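Local coordinates for protein lactate racemase (Thermoanaerobacterium thermosaccharolyticum, PDB 2YJG) that interconverts the D- and L-isomers of lactate as a homodimer, using a nickel-pincer nucleotide cofactor, at residues 326-329 against 330-334; 351-354 against 355-359; 121-124 against 125-128; 77-80 against 81-85. All coordinates share one frame; numbering follows the deposited sequence.

Interaction 1: residues 326-329 against 330-334; sequences EGFY and RWFKE
With CG of both Y329 and K333 anti to the backbone N (chi1 172° and 177°), these residues, four apart, lie alongside each other and reach out in one direction. K333 sets CB over one face of the phenol, then bends at chi2 (95°), which brings its CD to 3.5 Å from Y329 OH. The two polar ends share an outside partner: OD2 of D386 accepts a hydrogen bond from Y329 OH and forms a salt bridge with K333 NZ. On another side of the same helix F328 and F332 meet obliquely, CE1 of F328 lying 4.3 Å from CE1 of F332. The F332 ring also turns its edge to the backbone, with F328 O in the ring plane and 3.4 Å from F332 CD1.

G327 O is met from several sides. W331 N binds it at 3.1 Å, nearly along the C=O axis; W331 CD1 touches it at 3.2 Å; and a water donates to it at 2.7 Å. That water sits over one face of the indole, toward its rim, and accepts from R330 NE, in the guanidinium plane, while R330 NH2 rests 3.5 Å from G327 CA. Backbone bonds R330 N to E326 O and K333 N to Y329 O complete the turns. Here is a short amphipathic alpha helix, 326-333, whose phenylalanines pack on helix 357-369 of the C-terminal domain, F328 also meeting helix 293-305, which bears the probable substrate-binding residues Q295 and K298.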
# COMPACT_ATOMS: atom_id res chain seq x y z
N GLU A 326 -31.30 -0.73 0.19
CA GLU A 326 -32.52 -0.23 0.82
C GLU A 326 -33.45 0.36 -0.22
O GLU A 326 -34.64 0.15 -0.17
CB GLU A 326 -32.18 0.85 1.88
CG GLU A 326 -31.54 0.32 3.13
CD GLU A 326 -32.51 -0.54 3.97
OE1 GLU A 326 -33.74 -0.30 3.93
OE2 GLU A 326 -32.02 -1.46 4.68
N GLY A 327 -32.91 1.15 -1.12
CA GLY A 327 -33.75 1.82 -2.16
C GLY A 327 -34.40 0.77 -3.08
O GLY A 327 -35.61 0.78 -3.32
N PHE A 328 -33.58 -0.17 -3.53
CA PHE A 328 -34.06 -1.33 -4.31
C PHE A 328 -35.22 -1.96 -3.61
O PHE A 328 -36.25 -2.16 -4.22
CB PHE A 328 -32.88 -2.32 -4.47
CG PHE A 328 -33.27 -3.68 -5.01
CD1 PHE A 328 -33.77 -3.83 -6.29
CD2 PHE A 328 -33.00 -4.83 -4.26
CE1 PHE A 328 -34.07 -5.11 -6.80
CE2 PHE A 328 -33.28 -6.10 -4.74
CZ PHE A 328 -33.83 -6.25 -6.01
N TYR A 329 -35.06 -2.26 -2.31
CA TYR A 329 -36.08 -2.94 -1.52
C TYR A 329 -37.38 -2.10 -1.37
O TYR A 329 -38.51 -2.60 -1.53
CB TYR A 329 -35.47 -3.23 -0.17
CG TYR A 329 -36.38 -3.77 0.88
CD1 TYR A 329 -37.13 -4.92 0.67
CD2 TYR A 329 -36.48 -3.12 2.14
CE1 TYR A 329 -37.97 -5.42 1.68
CE2 TYR A 329 -37.29 -3.64 3.14
CZ TYR A 329 -38.01 -4.81 2.92
OH TYR A 329 -38.83 -5.30 3.92
N ARG A 330 -37.18 -0.84 -1.03
CA ARG A 330 -38.24 0.15 -0.74
C ARG A 330 -39.13 0.41 -1.96
O ARG A 330 -40.29 0.64 -1.80
CB ARG A 330 -37.56 1.44 -0.28
CG ARG A 330 -38.38 2.60 0.34
CD ARG A 330 -37.44 3.84 0.79
NE ARG A 330 -36.26 4.11 -0.10
CZ ARG A 330 -35.18 4.84 0.21
NH1 ARG A 330 -35.07 5.45 1.41
NH2 ARG A 330 -34.17 4.96 -0.68
N TRP A 331 -38.62 0.30 -3.16
CA TRP A 331 -39.47 0.41 -4.34
C TRP A 331 -40.62 -0.56 -4.25
O TRP A 331 -41.70 -0.15 -4.50
CB TRP A 331 -38.69 0.18 -5.65
CG TRP A 331 -37.92 1.36 -6.11
CD1 TRP A 331 -36.58 1.46 -6.26
CD2 TRP A 331 -38.47 2.59 -6.61
NE1 TRP A 331 -36.25 2.70 -6.76
CE2 TRP A 331 -37.40 3.39 -7.03
CE3 TRP A 331 -39.77 3.09 -6.75
CZ2 TRP A 331 -37.59 4.71 -7.48
CZ3 TRP A 331 -39.96 4.40 -7.23
CH2 TRP A 331 -38.90 5.14 -7.65
N PHE A 332 -40.35 -1.81 -3.82
CA PHE A 332 -41.36 -2.84 -3.72
C PHE A 332 -42.15 -2.72 -2.42
O PHE A 332 -43.38 -2.83 -2.41
CB PHE A 332 -40.70 -4.20 -3.82
CG PHE A 332 -40.09 -4.42 -5.17
CD1 PHE A 332 -38.81 -3.96 -5.43
CD2 PHE A 332 -40.82 -4.96 -6.17
CE1 PHE A 332 -38.25 -4.09 -6.66
CE2 PHE A 332 -40.26 -5.09 -7.46
CZ PHE A 332 -39.01 -4.65 -7.70
N LYS A 333 -41.42 -2.42 -1.36
CA LYS A 333 -42.06 -2.39 -0.03
C LYS A 333 -43.14 -1.31 -0.00
O LYS A 333 -44.21 -1.53 0.61
CB LYS A 333 -41.03 -2.13 1.04
CG LYS A 333 -41.62 -1.99 2.42
CD LYS A 333 -41.61 -3.26 3.20
CE LYS A 333 -41.91 -2.90 4.71
NZ LYS A 333 -41.60 -4.03 5.61
N GLU A 334 -42.87 -0.20 -0.70
CA GLU A 334 -43.76 0.98 -0.78
C GLU A 334 -44.78 1.00 -1.97
O GLU A 334 -45.49 1.98 -2.15
CB GLU A 334 -42.91 2.24 -0.89
CG GLU A 334 -41.86 2.43 0.26
CD GLU A 334 -42.52 2.85 1.56
OE1 GLU A 334 -43.48 3.67 1.48
OE2 GLU A 334 -42.10 2.39 2.65
O HOH W 1 -36.78 3.19 -3.13

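Interaction 2: residues 351-354 against 355-359; sequences DETL and PDQWE
Q357 reaches back over T353 and L354, and its side chain can be traced atom by atom. CB starts 3.3 Å from L354 O. CG, wedged over the backbone (chi1 84°), lies 3.6 Å from T353 CG2, and the chain then extends straight on, crossing the threonine at about a right angle. CD touches the same methyl, 3.5 Å from T353 CG2. At the tip OE1 receives L354 N at 3.0 Å; the N-H points almost directly at the oxygen (168°), yet the donor stands well above the amide plane. NE2, the other half of the amide, gives a weak bond to a water that also lies 2.7 Å from T353 OG1.

The backbone answers in the opposite sense, Q357 N binding L354 O at 3.0 Å and closing a type II beta turn from L354 to Q357 that leads into helix 357-369. D356, with positive phi (82°), is the N-cap residue, but its carboxylate makes no cap: OD2 instead accepts from F328 N. P355 packs its CD against L354 CB.

W358 supplies the remaining side-chain contact. D356 N sits over one face of its ring, toward the rim, while an edge turns to T353 CG2 and CZ3 comes to 3.4 Å from L354 O. Beyond the turn the indole meets the rings of F176 and H200, the latter a nickel ligand of the cofactor by similarity.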
# COMPACT_ATOMS: atom_id res chain seq x y z
N ASP A 351 -32.37 12.73 -15.98
CA ASP A 351 -31.62 13.32 -14.87
C ASP A 351 -32.15 13.09 -13.49
O ASP A 351 -31.76 13.80 -12.54
CB ASP A 351 -31.49 14.85 -15.10
CG ASP A 351 -32.85 15.55 -15.33
OD1 ASP A 351 -33.94 14.90 -15.68
OD2 ASP A 351 -32.79 16.83 -15.25
N GLU A 352 -33.06 12.12 -13.33
CA GLU A 352 -33.73 11.88 -12.11
C GLU A 352 -33.46 10.45 -11.61
O GLU A 352 -34.18 9.91 -10.77
CB GLU A 352 -35.22 12.08 -12.33
CG GLU A 352 -35.51 13.52 -12.73
CD GLU A 352 -36.97 13.84 -12.97
OE1 GLU A 352 -37.78 12.90 -13.25
OE2 GLU A 352 -37.32 15.04 -12.82
N THR A 353 -32.46 9.84 -12.19
CA THR A 353 -32.16 8.43 -11.85
C THR A 353 -31.52 8.36 -10.46
O THR A 353 -30.54 8.99 -10.18
CB THR A 353 -31.21 7.82 -12.89
OG1 THR A 353 -31.70 8.07 -14.22
CG2 THR A 353 -31.09 6.32 -12.61
N LEU A 354 -32.08 7.55 -9.58
CA LEU A 354 -31.55 7.34 -8.25
C LEU A 354 -30.86 6.00 -8.07
O LEU A 354 -31.20 4.97 -8.74
CB LEU A 354 -32.67 7.47 -7.25
CG LEU A 354 -33.27 8.89 -7.18
CD1 LEU A 354 -34.55 8.89 -6.44
CD2 LEU A 354 -32.22 9.83 -6.54
N PRO A 355 -29.90 5.96 -7.15
CA PRO A 355 -29.22 4.67 -6.93
C PRO A 355 -30.22 3.52 -6.67
O PRO A 355 -31.24 3.70 -6.02
CB PRO A 355 -28.33 4.95 -5.69
CG PRO A 355 -28.02 6.49 -5.88
CD PRO A 355 -29.40 7.00 -6.21
N ASP A 356 -29.92 2.37 -7.27
CA ASP A 356 -30.69 1.13 -7.17
C ASP A 356 -31.91 1.06 -8.14
O ASP A 356 -32.46 -0.03 -8.32
CB ASP A 356 -31.22 0.85 -5.75
CG ASP A 356 -30.14 0.52 -4.71
OD1 ASP A 356 -28.89 0.54 -4.99
OD2 ASP A 356 -30.60 0.22 -3.55
N GLN A 357 -32.34 2.18 -8.73
CA GLN A 357 -33.64 2.18 -9.38
C GLN A 357 -33.69 1.19 -10.57
O GLN A 357 -34.72 0.56 -10.82
CB GLN A 357 -34.05 3.61 -9.79
CG GLN A 357 -33.55 4.12 -11.07
CD GLN A 357 -34.33 5.38 -11.54
OE1 GLN A 357 -34.60 6.31 -10.74
NE2 GLN A 357 -34.65 5.43 -12.84
N TRP A 358 -32.59 1.08 -11.29
CA TRP A 358 -32.54 0.26 -12.49
C TRP A 358 -32.72 -1.25 -12.16
O TRP A 358 -33.25 -2.02 -12.95
CB TRP A 358 -31.25 0.55 -13.24
CG TRP A 358 -30.00 0.40 -12.44
CD1 TRP A 358 -29.26 -0.72 -12.30
CD2 TRP A 358 -29.37 1.41 -11.67
NE1 TRP A 358 -28.18 -0.48 -11.47
CE2 TRP A 358 -28.23 0.84 -11.08
CE3 TRP A 358 -29.66 2.74 -11.40
CZ2 TRP A 358 -27.37 1.56 -10.23
CZ3 TRP A 358 -28.80 3.47 -10.64
CH2 TRP A 358 -27.65 2.89 -10.06
N GLU A 359 -32.17 -1.65 -11.01
CA GLU A 359 -32.24 -3.05 -10.54
C GLU A 359 -33.68 -3.34 -10.19
O GLU A 359 -34.22 -4.45 -10.47
CB GLU A 359 -31.35 -3.24 -9.30
CG GLU A 359 -30.74 -4.62 -9.06
CD GLU A 359 -29.66 -4.99 -10.05
OE1 GLU A 359 -29.34 -4.14 -10.92
OE2 GLU A 359 -29.09 -6.15 -9.96
O HOH W 2 -34.28 7.61 -14.79

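Interaction 3: residues 121-124 against 125-128; sequences GEDL and VENE. With MG (magnesium ion), chain C; SO4 (sulfate ion), chain D.
The carboxylate of E126 has E122 on one face: E122 O and CG both lie on that side, CG at 3.4 Å from E126 OE2. The two glutamates run alongside each other with their carboxylate planes 55° apart. Their like charges are bridged by a water donating to E122 OE2 and, at 2.6 Å, to E126 OE2, although acceptors around it outnumber its protons. A second water donates to D123 OD1. K117 forms a salt bridge with E122 OE1 and probably eases the repulsion. Shortening E126 to an alanine is likely to cost the bridging water one of its acceptors and uncover E122 CG.

At the helix start E122 N donates to a sulfate oxygen, O3, at 2.8 Å. At the other end V125 O, E126 O and E128 O, the last at 2.3 Å, bind magnesium, which V125 O and E128 O of the second subunit also hold, tying the dimer together through backbone carbonyls. E128 N closes the last turn on L124 O, and the L124 and E128 side chains cross at a slant, L124 CD1 4.0 Å from E128 CG. V125 touches helix 113-120 and L124 touches helix 79-91, while helix 122-127 leads into strand 129-132, outermost in the mixed sheet of this chain.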
# COMPACT_ATOMS: atom_id res chain seq x y z
N GLY A 121 -0.98 -6.36 -4.84
CA GLY A 121 0.26 -6.76 -4.19
C GLY A 121 1.00 -5.52 -3.71
O GLY A 121 0.92 -4.44 -4.30
N GLU A 122 1.75 -5.69 -2.62
CA GLU A 122 2.42 -4.63 -1.92
C GLU A 122 3.46 -3.88 -2.78
O GLU A 122 3.48 -2.65 -2.79
CB GLU A 122 3.07 -5.31 -0.73
CG GLU A 122 3.84 -4.51 0.18
CD GLU A 122 3.82 -5.13 1.58
OE1 GLU A 122 2.82 -5.79 1.92
OE2 GLU A 122 4.77 -4.89 2.32
N ASP A 123 4.27 -4.61 -3.51
CA ASP A 123 5.35 -4.00 -4.27
C ASP A 123 4.77 -3.13 -5.37
O ASP A 123 5.18 -1.99 -5.56
CB ASP A 123 6.28 -5.06 -4.87
CG ASP A 123 7.11 -5.82 -3.84
OD1 ASP A 123 7.18 -5.46 -2.65
OD2 ASP A 123 7.75 -6.80 -4.26
N LEU A 124 3.77 -3.66 -6.10
CA LEU A 124 3.18 -2.89 -7.18
C LEU A 124 2.50 -1.59 -6.68
O LEU A 124 2.67 -0.51 -7.27
CB LEU A 124 2.22 -3.82 -7.95
CG LEU A 124 1.79 -3.60 -9.38
CD1 LEU A 124 3.00 -3.32 -10.26
CD2 LEU A 124 0.99 -4.90 -9.84
N VAL A 125 1.80 -1.67 -5.54
CA VAL A 125 1.14 -0.50 -4.97
C VAL A 125 2.18 0.55 -4.58
O VAL A 125 2.06 1.70 -4.92
CB VAL A 125 0.20 -0.87 -3.79
CG1 VAL A 125 -0.26 0.34 -3.02
CG2 VAL A 125 -1.03 -1.71 -4.28
N GLU A 126 3.24 0.13 -3.91
CA GLU A 126 4.33 1.01 -3.58
C GLU A 126 5.04 1.57 -4.82
O GLU A 126 5.16 2.81 -4.97
CB GLU A 126 5.34 0.25 -2.71
CG GLU A 126 4.76 -0.19 -1.32
CD GLU A 126 5.65 -1.11 -0.53
OE1 GLU A 126 6.75 -1.50 -1.01
OE2 GLU A 126 5.28 -1.44 0.64
N ASN A 127 5.55 0.68 -5.65
CA ASN A 127 6.53 0.98 -6.67
C ASN A 127 5.95 1.82 -7.85
O ASN A 127 6.69 2.54 -8.56
CB ASN A 127 7.13 -0.27 -7.30
CG ASN A 127 8.05 -1.11 -6.39
OD1 ASN A 127 8.44 -0.76 -5.24
ND2 ASN A 127 8.34 -2.26 -6.89
N GLU A 128 4.66 1.66 -8.12
CA GLU A 128 3.99 2.41 -9.17
C GLU A 128 3.07 3.47 -8.59
O GLU A 128 2.75 3.44 -7.39
CB GLU A 128 3.21 1.49 -10.09
CG GLU A 128 4.10 0.45 -10.78
CD GLU A 128 5.14 0.94 -11.74
OE1 GLU A 128 5.11 2.09 -12.19
OE2 GLU A 128 6.07 0.13 -12.03
MG MG C . 2.91 3.97 -5.15
S SO4 D . 1.50 -9.29 -1.35
O1 SO4 D . 2.21 -9.55 -2.58
O2 SO4 D . 1.95 -10.04 -0.21
O3 SO4 D . 1.52 -7.89 -0.98
O4 SO4 D . 0.09 -9.57 -1.53
O HOH W 3 6.84 -3.22 1.70
O HOH W 4 8.49 -3.08 -1.59

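Interaction 4: residues 77-80 against 81-85; sequences VPSR and ITLPL. With SO4 (sulfate ion), chain D.
S79 and L83 touch in the first turns of helix 79-91, the helix of the beta-alpha-beta unit formed with strands 66-71 and 99-104. L83 CD1 rests 3.7 Å from S79 CB, and L83 N binds S79 O at 3.0 Å. Next to them T82 tucks OG1 between its backbone N and carbonyl carbon (chi1 54°), which brings it to 3.2 Å from S79 CA. P78 O is gripped twice, by T82 N in the carbonyl plane and by I81 N from well above it. P84 has no N-H to give, and lays its CD 3.4 Å from R80 O instead; the helix kinks there. Were L83 cut back to alanine, the loss of CG and CD1 would probably open a gap beside S79 CB.

Further out, P78 is the centre of an inverse gamma turn in which S79 N makes a weak bond to V77 O. E168 of strand 164-170 fixes both hydroxyls: OE1 binds T82 OG1 and OE2 binds S79 OG, so one carboxylate ties the helix start to the sheet.

R80 stretches away from this core to a sulfate, probably from the crystallisation liquor, whose sulfur lies in the guanidinium plane, at its edge. NH1 makes two weak bonds, to O1 and O4, and K117 helps hold the anion. NH2 also reaches A118 O, while the bond from R80 NH2 to sulfate O4 is the shortest of this arginine's bonds to the anion, 2.8 Å at 159°.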
# COMPACT_ATOMS: atom_id res chain seq x y z
N VAL A 77 -10.62 -8.69 -11.94
CA VAL A 77 -9.49 -8.53 -12.85
C VAL A 77 -8.17 -9.00 -12.18
O VAL A 77 -7.80 -8.57 -11.07
CB VAL A 77 -9.37 -7.08 -13.35
CG1 VAL A 77 -8.21 -6.97 -14.31
CG2 VAL A 77 -10.66 -6.59 -13.98
N PRO A 78 -7.46 -9.94 -12.82
CA PRO A 78 -6.26 -10.50 -12.24
C PRO A 78 -5.06 -9.59 -12.46
O PRO A 78 -4.13 -9.92 -13.19
CB PRO A 78 -6.09 -11.82 -12.99
CG PRO A 78 -6.71 -11.59 -14.31
CD PRO A 78 -7.82 -10.57 -14.10
N SER A 79 -5.09 -8.42 -11.83
CA SER A 79 -4.11 -7.40 -12.16
C SER A 79 -2.68 -7.67 -11.73
O SER A 79 -1.77 -7.03 -12.25
CB SER A 79 -4.59 -6.03 -11.66
OG SER A 79 -5.85 -5.68 -12.19
N ARG A 80 -2.47 -8.55 -10.75
CA ARG A 80 -1.10 -8.96 -10.42
C ARG A 80 -0.40 -9.55 -11.65
O ARG A 80 0.80 -9.54 -11.74
CB ARG A 80 -1.09 -9.98 -9.26
CG ARG A 80 -1.50 -9.44 -7.93
CD ARG A 80 -1.99 -10.60 -6.99
NE ARG A 80 -2.35 -10.14 -5.63
CZ ARG A 80 -1.48 -9.89 -4.63
NH1 ARG A 80 -0.18 -10.01 -4.80
NH2 ARG A 80 -1.93 -9.49 -3.43
N ILE A 81 -1.16 -10.12 -12.57
CA ILE A 81 -0.59 -10.71 -13.76
C ILE A 81 -0.54 -9.68 -14.88
O ILE A 81 0.50 -9.47 -15.53
CB ILE A 81 -1.38 -11.92 -14.20
CG1 ILE A 81 -1.23 -13.08 -13.17
CG2 ILE A 81 -0.88 -12.31 -15.60
CD1 ILE A 81 -2.24 -14.22 -13.34
N THR A 82 -1.64 -8.97 -15.08
CA THR A 82 -1.80 -8.13 -16.26
C THR A 82 -1.07 -6.80 -16.19
O THR A 82 -0.45 -6.40 -17.16
CB THR A 82 -3.29 -7.85 -16.53
OG1 THR A 82 -3.88 -7.30 -15.35
CG2 THR A 82 -4.04 -9.14 -16.96
N LEU A 83 -1.10 -6.13 -15.03
CA LEU A 83 -0.42 -4.83 -14.92
C LEU A 83 1.10 -4.85 -15.17
O LEU A 83 1.58 -3.99 -15.92
CB LEU A 83 -0.76 -4.16 -13.61
CG LEU A 83 -2.17 -3.57 -13.60
CD1 LEU A 83 -2.51 -3.05 -12.20
CD2 LEU A 83 -2.33 -2.41 -14.73
N PRO A 84 1.85 -5.83 -14.59
CA PRO A 84 3.28 -5.84 -14.92
C PRO A 84 3.57 -6.02 -16.40
O PRO A 84 4.59 -5.53 -16.93
CB PRO A 84 3.82 -7.02 -14.14
CG PRO A 84 2.99 -7.11 -12.95
CD PRO A 84 1.58 -6.75 -13.46
N LEU A 85 2.72 -6.79 -17.07
CA LEU A 85 2.96 -7.06 -18.50
C LEU A 85 2.59 -5.85 -19.32
O LEU A 85 3.26 -5.52 -20.29
CB LEU A 85 2.17 -8.29 -18.94
CG LEU A 85 2.62 -9.62 -18.35
CD1 LEU A 85 1.58 -10.69 -18.65
CD2 LEU A 85 3.98 -9.96 -18.88
S SO4 D . 1.50 -9.29 -1.35
O1 SO4 D . 2.21 -9.55 -2.58
O2 SO4 D . 1.95 -10.04 -0.21
O3 SO4 D . 1.52 -7.89 -0.98
O4 SO4 D . 0.09 -9.57 -1.53

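In the fold
Along the chain interaction 4 comes first, then 3, 1 and 2, and they fall into two pairs. Interactions 3 and 4, with centres 12 Å apart, belong to the N-terminal domain: L124 packs on L83 and P84, and one sulfate touches both. Helix 79-91 packs on the mixed sheet, and helix 122-127, with the dimer's magnesium at its far end, packs on that helix. Interactions 1 and 2, centres also 12 Å apart, belong to the C-terminal domain and touch, W331 NE1 meeting Q357 CA. Between the pairs centres lie 33 to 41 Å apart, without contact. Interaction 2 reaches towards H200 of the N-terminal domain, consistent with a cofactor site bordered by both domains.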